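Local coordinates for argininosuccinate lyase (Chelativorans sp., PDB 6RXA), which acts as an EDDS lyase, a C-N lyase of the aspartase/fumarase superfamily, and probably also splits argininosuccinate into fumarate and L-arginine, at residues E21-L35 against L327-A341. The protein carries 2 engineered substitutions. Sequence-based numbering, arbitrary orientation.
Sequences EFQELYDFDAAALTL and LEPRSIDALIAATHA. With FMT (formic acid), chain D.
An antiparallel helix pair carries this contact: helix 21-31, which bears the fumarate-binding Y26, runs over helix 329-341 at 162° with axes 7.9 Å apart, and F28 sits flat on A334. With F28 CG between the backbone N and C (chi1 72°), the ring faces the partner helix, A334 CA 3.8 Å from its centroid (CH-pi). A337 CB meets F28 CD2 obliquely. Replacing F28 by an alanine would probably strip A334 of the ring face over it and leave a gap beside A337. L25 lays CD2 on the A337-A338 backbone and CD1 3.6 Å from A341 CB. On the other flank H340 ND1 donates to the syn lone pair of E24 OE1 (2.7 Å, 167°), in the imidazole plane. At the other end R330 NH1 makes a salt bridge to D29 OD1 (2.8 Å) and a hydrogen bond to D29 O (3.2 Å), with A32 CB over one guanidinium face, toward its rim. Two waters link D333 OD2 to F28 O and L33 N; its OD1 pairs with R130. Y26 OH hydrogen-bonds the formate, also held by R112 of the second subunit. Helices 112-147 and 236-262 pack against helix 329-341, and F22 and Y26 rest on helix 290-301.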
# COMPACT_ATOMS: atom_id res chain seq x y z
N GLU A 21 3.73 -25.35 16.79
CA GLU A 21 3.93 -24.04 16.18
C GLU A 21 3.39 -24.00 14.76
O GLU A 21 2.89 -22.96 14.30
CB GLU A 21 5.41 -23.69 16.18
CG GLU A 21 6.07 -23.71 17.55
CD GLU A 21 6.75 -25.03 17.86
OE1 GLU A 21 6.29 -26.10 17.40
OE2 GLU A 21 7.76 -25.00 18.60
N PHE A 22 3.47 -25.13 14.05
CA PHE A 22 2.92 -25.24 12.70
C PHE A 22 1.40 -25.21 12.77
O PHE A 22 0.75 -24.50 12.00
CB PHE A 22 3.46 -26.54 12.10
CG PHE A 22 3.07 -26.80 10.67
CD1 PHE A 22 2.74 -25.78 9.78
CD2 PHE A 22 3.04 -28.11 10.20
CE1 PHE A 22 2.39 -26.08 8.46
CE2 PHE A 22 2.69 -28.40 8.89
CZ PHE A 22 2.37 -27.38 8.02
N GLN A 23 0.83 -25.94 13.72
CA GLN A 23 -0.62 -25.92 13.88
C GLN A 23 -1.14 -24.52 14.18
O GLN A 23 -2.26 -24.18 13.78
CB GLN A 23 -1.01 -26.93 14.97
CG GLN A 23 -2.52 -27.05 15.20
CD GLN A 23 -3.24 -27.66 14.00
OE1 GLN A 23 -2.82 -28.68 13.46
NE2 GLN A 23 -4.31 -27.01 13.58
N GLU A 24 -0.36 -23.68 14.87
CA GLU A 24 -0.81 -22.32 15.18
C GLU A 24 -1.19 -21.56 13.91
O GLU A 24 -2.12 -20.74 13.93
CB GLU A 24 0.26 -21.55 15.95
CG GLU A 24 0.61 -22.12 17.33
CD GLU A 24 1.70 -21.32 18.04
OE1 GLU A 24 1.66 -20.07 17.94
OE2 GLU A 24 2.58 -21.94 18.70
N LEU A 25 -0.48 -21.79 12.81
CA LEU A 25 -0.79 -21.11 11.56
C LEU A 25 -2.17 -21.46 11.02
O LEU A 25 -2.74 -20.67 10.25
CB LEU A 25 0.27 -21.45 10.50
CG LEU A 25 1.62 -20.78 10.70
CD1 LEU A 25 2.69 -21.49 9.87
CD2 LEU A 25 1.58 -19.28 10.37
N TYR A 26 -2.71 -22.61 11.38
CA TYR A 26 -4.03 -23.02 10.93
C TYR A 26 -5.13 -22.57 11.87
O TYR A 26 -6.30 -22.56 11.47
CB TYR A 26 -4.08 -24.55 10.81
CG TYR A 26 -3.23 -25.09 9.69
CD1 TYR A 26 -1.88 -25.29 9.86
CD2 TYR A 26 -3.79 -25.38 8.45
CE1 TYR A 26 -1.09 -25.76 8.83
CE2 TYR A 26 -3.02 -25.86 7.42
CZ TYR A 26 -1.67 -26.05 7.61
OH TYR A 26 -0.88 -26.53 6.59
N ASP A 27 -4.78 -22.19 13.09
CA ASP A 27 -5.78 -21.96 14.13
C ASP A 27 -6.09 -20.49 14.38
O ASP A 27 -7.18 -20.18 14.88
CB ASP A 27 -5.31 -22.56 15.47
CG ASP A 27 -5.27 -24.10 15.47
OD1 ASP A 27 -5.80 -24.72 14.53
OD2 ASP A 27 -4.70 -24.66 16.42
N PHE A 28 -5.17 -19.57 14.05
CA PHE A 28 -5.33 -18.20 14.55
C PHE A 28 -6.53 -17.49 13.93
O PHE A 28 -7.16 -16.65 14.59
CB PHE A 28 -4.03 -17.38 14.37
CG PHE A 28 -3.71 -17.01 12.94
CD1 PHE A 28 -4.32 -15.92 12.33
CD2 PHE A 28 -2.77 -17.74 12.23
CE1 PHE A 28 -4.03 -15.60 11.03
CE2 PHE A 28 -2.47 -17.41 10.92
CZ PHE A 28 -3.09 -16.35 10.33
N ASP A 29 -6.88 -17.79 12.67
CA ASP A 29 -7.91 -17.00 12.00
C ASP A 29 -9.26 -17.20 12.68
O ASP A 29 -9.93 -16.22 13.03
CB ASP A 29 -7.98 -17.37 10.52
CG ASP A 29 -8.95 -16.49 9.75
OD1 ASP A 29 -8.97 -15.26 9.99
OD2 ASP A 29 -9.68 -17.03 8.90
N ALA A 30 -9.64 -18.45 12.90
CA ALA A 30 -10.95 -18.71 13.50
C ALA A 30 -10.98 -18.35 14.97
O ALA A 30 -12.06 -18.06 15.51
CB ALA A 30 -11.31 -20.18 13.30
N ALA A 31 -9.83 -18.36 15.64
CA ALA A 31 -9.78 -18.10 17.07
C ALA A 31 -9.68 -16.62 17.41
O ALA A 31 -9.90 -16.24 18.57
CB ALA A 31 -8.58 -18.82 17.69
N ALA A 32 -9.38 -15.77 16.44
CA ALA A 32 -9.10 -14.38 16.74
C ALA A 32 -10.34 -13.67 17.27
O ALA A 32 -11.46 -13.87 16.79
CB ALA A 32 -8.61 -13.67 15.49
N LEU A 33 -10.11 -12.83 18.28
CA LEU A 33 -11.15 -11.96 18.81
C LEU A 33 -11.37 -10.77 17.90
O LEU A 33 -10.45 -10.33 17.19
CB LEU A 33 -10.69 -11.39 20.16
CG LEU A 33 -10.44 -12.40 21.27
CD1 LEU A 33 -9.97 -11.69 22.51
CD2 LEU A 33 -11.70 -13.19 21.53
N THR A 34 -12.57 -10.21 17.94
CA THR A 34 -12.74 -8.87 17.40
C THR A 34 -11.97 -7.87 18.26
O THR A 34 -11.68 -8.12 19.43
CB THR A 34 -14.21 -8.43 17.41
OG1 THR A 34 -14.67 -8.38 18.77
CG2 THR A 34 -15.10 -9.36 16.60
N LEU A 35 -11.68 -6.70 17.69
CA LEU A 35 -11.06 -5.66 18.49
C LEU A 35 -11.93 -5.30 19.70
O LEU A 35 -11.42 -5.14 20.81
CB LEU A 35 -10.74 -4.43 17.63
CG LEU A 35 -9.94 -3.35 18.37
CD1 LEU A 35 -8.58 -3.81 18.79
CD2 LEU A 35 -9.83 -2.10 17.48
N LEU A 327 -5.45 -1.37 14.29
CA LEU A 327 -4.66 -2.59 14.23
C LEU A 327 -5.41 -3.67 15.01
O LEU A 327 -5.63 -3.52 16.22
CB LEU A 327 -3.27 -2.40 14.83
CG LEU A 327 -2.33 -3.60 14.74
CD1 LEU A 327 -2.14 -4.10 13.31
CD2 LEU A 327 -0.97 -3.25 15.38
N GLU A 328 -5.82 -4.72 14.32
CA GLU A 328 -6.77 -5.66 14.89
C GLU A 328 -6.11 -6.91 15.43
O GLU A 328 -5.02 -7.31 15.01
CB GLU A 328 -7.80 -6.04 13.82
CG GLU A 328 -8.46 -4.80 13.24
CD GLU A 328 -9.86 -5.04 12.74
OE1 GLU A 328 -10.13 -4.72 11.56
OE2 GLU A 328 -10.68 -5.54 13.52
N PRO A 329 -6.77 -7.57 16.38
CA PRO A 329 -6.18 -8.77 16.99
C PRO A 329 -5.75 -9.82 16.00
O PRO A 329 -4.68 -10.43 16.17
CB PRO A 329 -7.31 -9.27 17.91
CG PRO A 329 -8.07 -8.03 18.27
CD PRO A 329 -8.04 -7.17 17.04
N ARG A 330 -6.54 -10.09 14.96
CA ARG A 330 -6.19 -11.16 14.04
C ARG A 330 -4.86 -10.89 13.34
O ARG A 330 -4.13 -11.83 13.03
CB ARG A 330 -7.30 -11.40 13.01
CG ARG A 330 -7.64 -10.25 12.10
CD ARG A 330 -8.83 -10.64 11.20
NE ARG A 330 -10.03 -10.97 11.98
CZ ARG A 330 -10.44 -12.21 12.26
NH1 ARG A 330 -9.76 -13.28 11.84
NH2 ARG A 330 -11.53 -12.39 12.99
N SER A 331 -4.52 -9.62 13.10
CA SER A 331 -3.24 -9.31 12.47
C SER A 331 -2.08 -9.65 13.40
O SER A 331 -1.09 -10.26 12.99
CB SER A 331 -3.23 -7.84 12.09
OG SER A 331 -2.02 -7.47 11.48
N ILE A 332 -2.19 -9.26 14.67
CA ILE A 332 -1.13 -9.58 15.61
C ILE A 332 -1.06 -11.09 15.81
O ILE A 332 0.03 -11.67 15.88
CB ILE A 332 -1.32 -8.82 16.93
CG1 ILE A 332 -1.24 -7.32 16.66
CG2 ILE A 332 -0.26 -9.24 17.92
CD1 ILE A 332 -1.81 -6.45 17.79
N ASP A 333 -2.22 -11.74 15.89
CA ASP A 333 -2.22 -13.19 16.07
C ASP A 333 -1.49 -13.89 14.94
O ASP A 333 -0.79 -14.88 15.17
CB ASP A 333 -3.65 -13.70 16.15
CG ASP A 333 -4.37 -13.26 17.40
OD1 ASP A 333 -3.73 -12.82 18.37
OD2 ASP A 333 -5.61 -13.40 17.41
N ALA A 334 -1.64 -13.39 13.70
CA ALA A 334 -0.93 -13.99 12.57
C ALA A 334 0.58 -13.84 12.72
O ALA A 334 1.33 -14.78 12.43
CB ALA A 334 -1.38 -13.34 11.27
N LEU A 335 1.03 -12.66 13.13
CA LEU A 335 2.45 -12.43 13.35
C LEU A 335 3.01 -13.40 14.37
O LEU A 335 4.09 -13.97 14.17
CB LEU A 335 2.68 -10.98 13.80
CG LEU A 335 4.12 -10.60 14.12
CD1 LEU A 335 4.32 -9.09 13.91
CD2 LEU A 335 4.54 -10.97 15.54
N ILE A 336 2.27 -13.62 15.47
CA ILE A 336 2.76 -14.51 16.52
C ILE A 336 2.85 -15.94 16.00
O ILE A 336 3.82 -16.65 16.26
CB ILE A 336 1.89 -14.38 17.78
CG1 ILE A 336 1.96 -12.97 18.37
CG2 ILE A 336 2.32 -15.43 18.79
CD1 ILE A 336 3.29 -12.57 18.95
N ALA A 337 1.83 -16.38 15.26
CA ALA A 337 1.84 -17.72 14.71
C ALA A 337 3.02 -17.92 13.77
O ALA A 337 3.71 -18.95 13.84
CB ALA A 337 0.52 -17.99 13.99
N ALA A 338 3.27 -16.95 12.89
CA ALA A 338 4.39 -17.07 11.97
C ALA A 338 5.72 -17.04 12.71
O ALA A 338 6.65 -17.78 12.35
CB ALA A 338 4.34 -15.94 10.95
N THR A 339 5.83 -16.19 13.73
CA THR A 339 7.08 -16.13 14.49
C THR A 339 7.35 -17.43 15.22
O THR A 339 8.48 -17.93 15.23
CB THR A 339 7.04 -14.96 15.47
OG1 THR A 339 6.84 -13.73 14.75
CG2 THR A 339 8.34 -14.85 16.24
N HIS A 340 6.33 -18.00 15.86
CA HIS A 340 6.47 -19.29 16.51
C HIS A 340 6.81 -20.38 15.51
O HIS A 340 7.70 -21.21 15.75
CB HIS A 340 5.17 -19.63 17.24
CG HIS A 340 4.96 -18.84 18.49
ND1 HIS A 340 3.73 -18.78 19.12
CD2 HIS A 340 5.81 -18.10 19.24
CE1 HIS A 340 3.84 -18.03 20.21
NE2 HIS A 340 5.09 -17.61 20.30
N ALA A 341 6.13 -20.39 14.36
CA ALA A 341 6.42 -21.41 13.35
C ALA A 341 7.87 -21.33 12.90
O ALA A 341 8.56 -22.35 12.79
CB ALA A 341 5.47 -21.24 12.16
C FMT D . -1.79 -29.45 4.82
O1 FMT D . -2.07 -30.38 4.06
O2 FMT D . -2.48 -28.43 4.88
O HOH W 1 -6.23 -16.06 17.09
O HOH W 2 -12.12 -14.93 14.30
O HOH W 3 -9.36 -9.31 14.87
O HOH W 4 -7.37 -12.73 19.33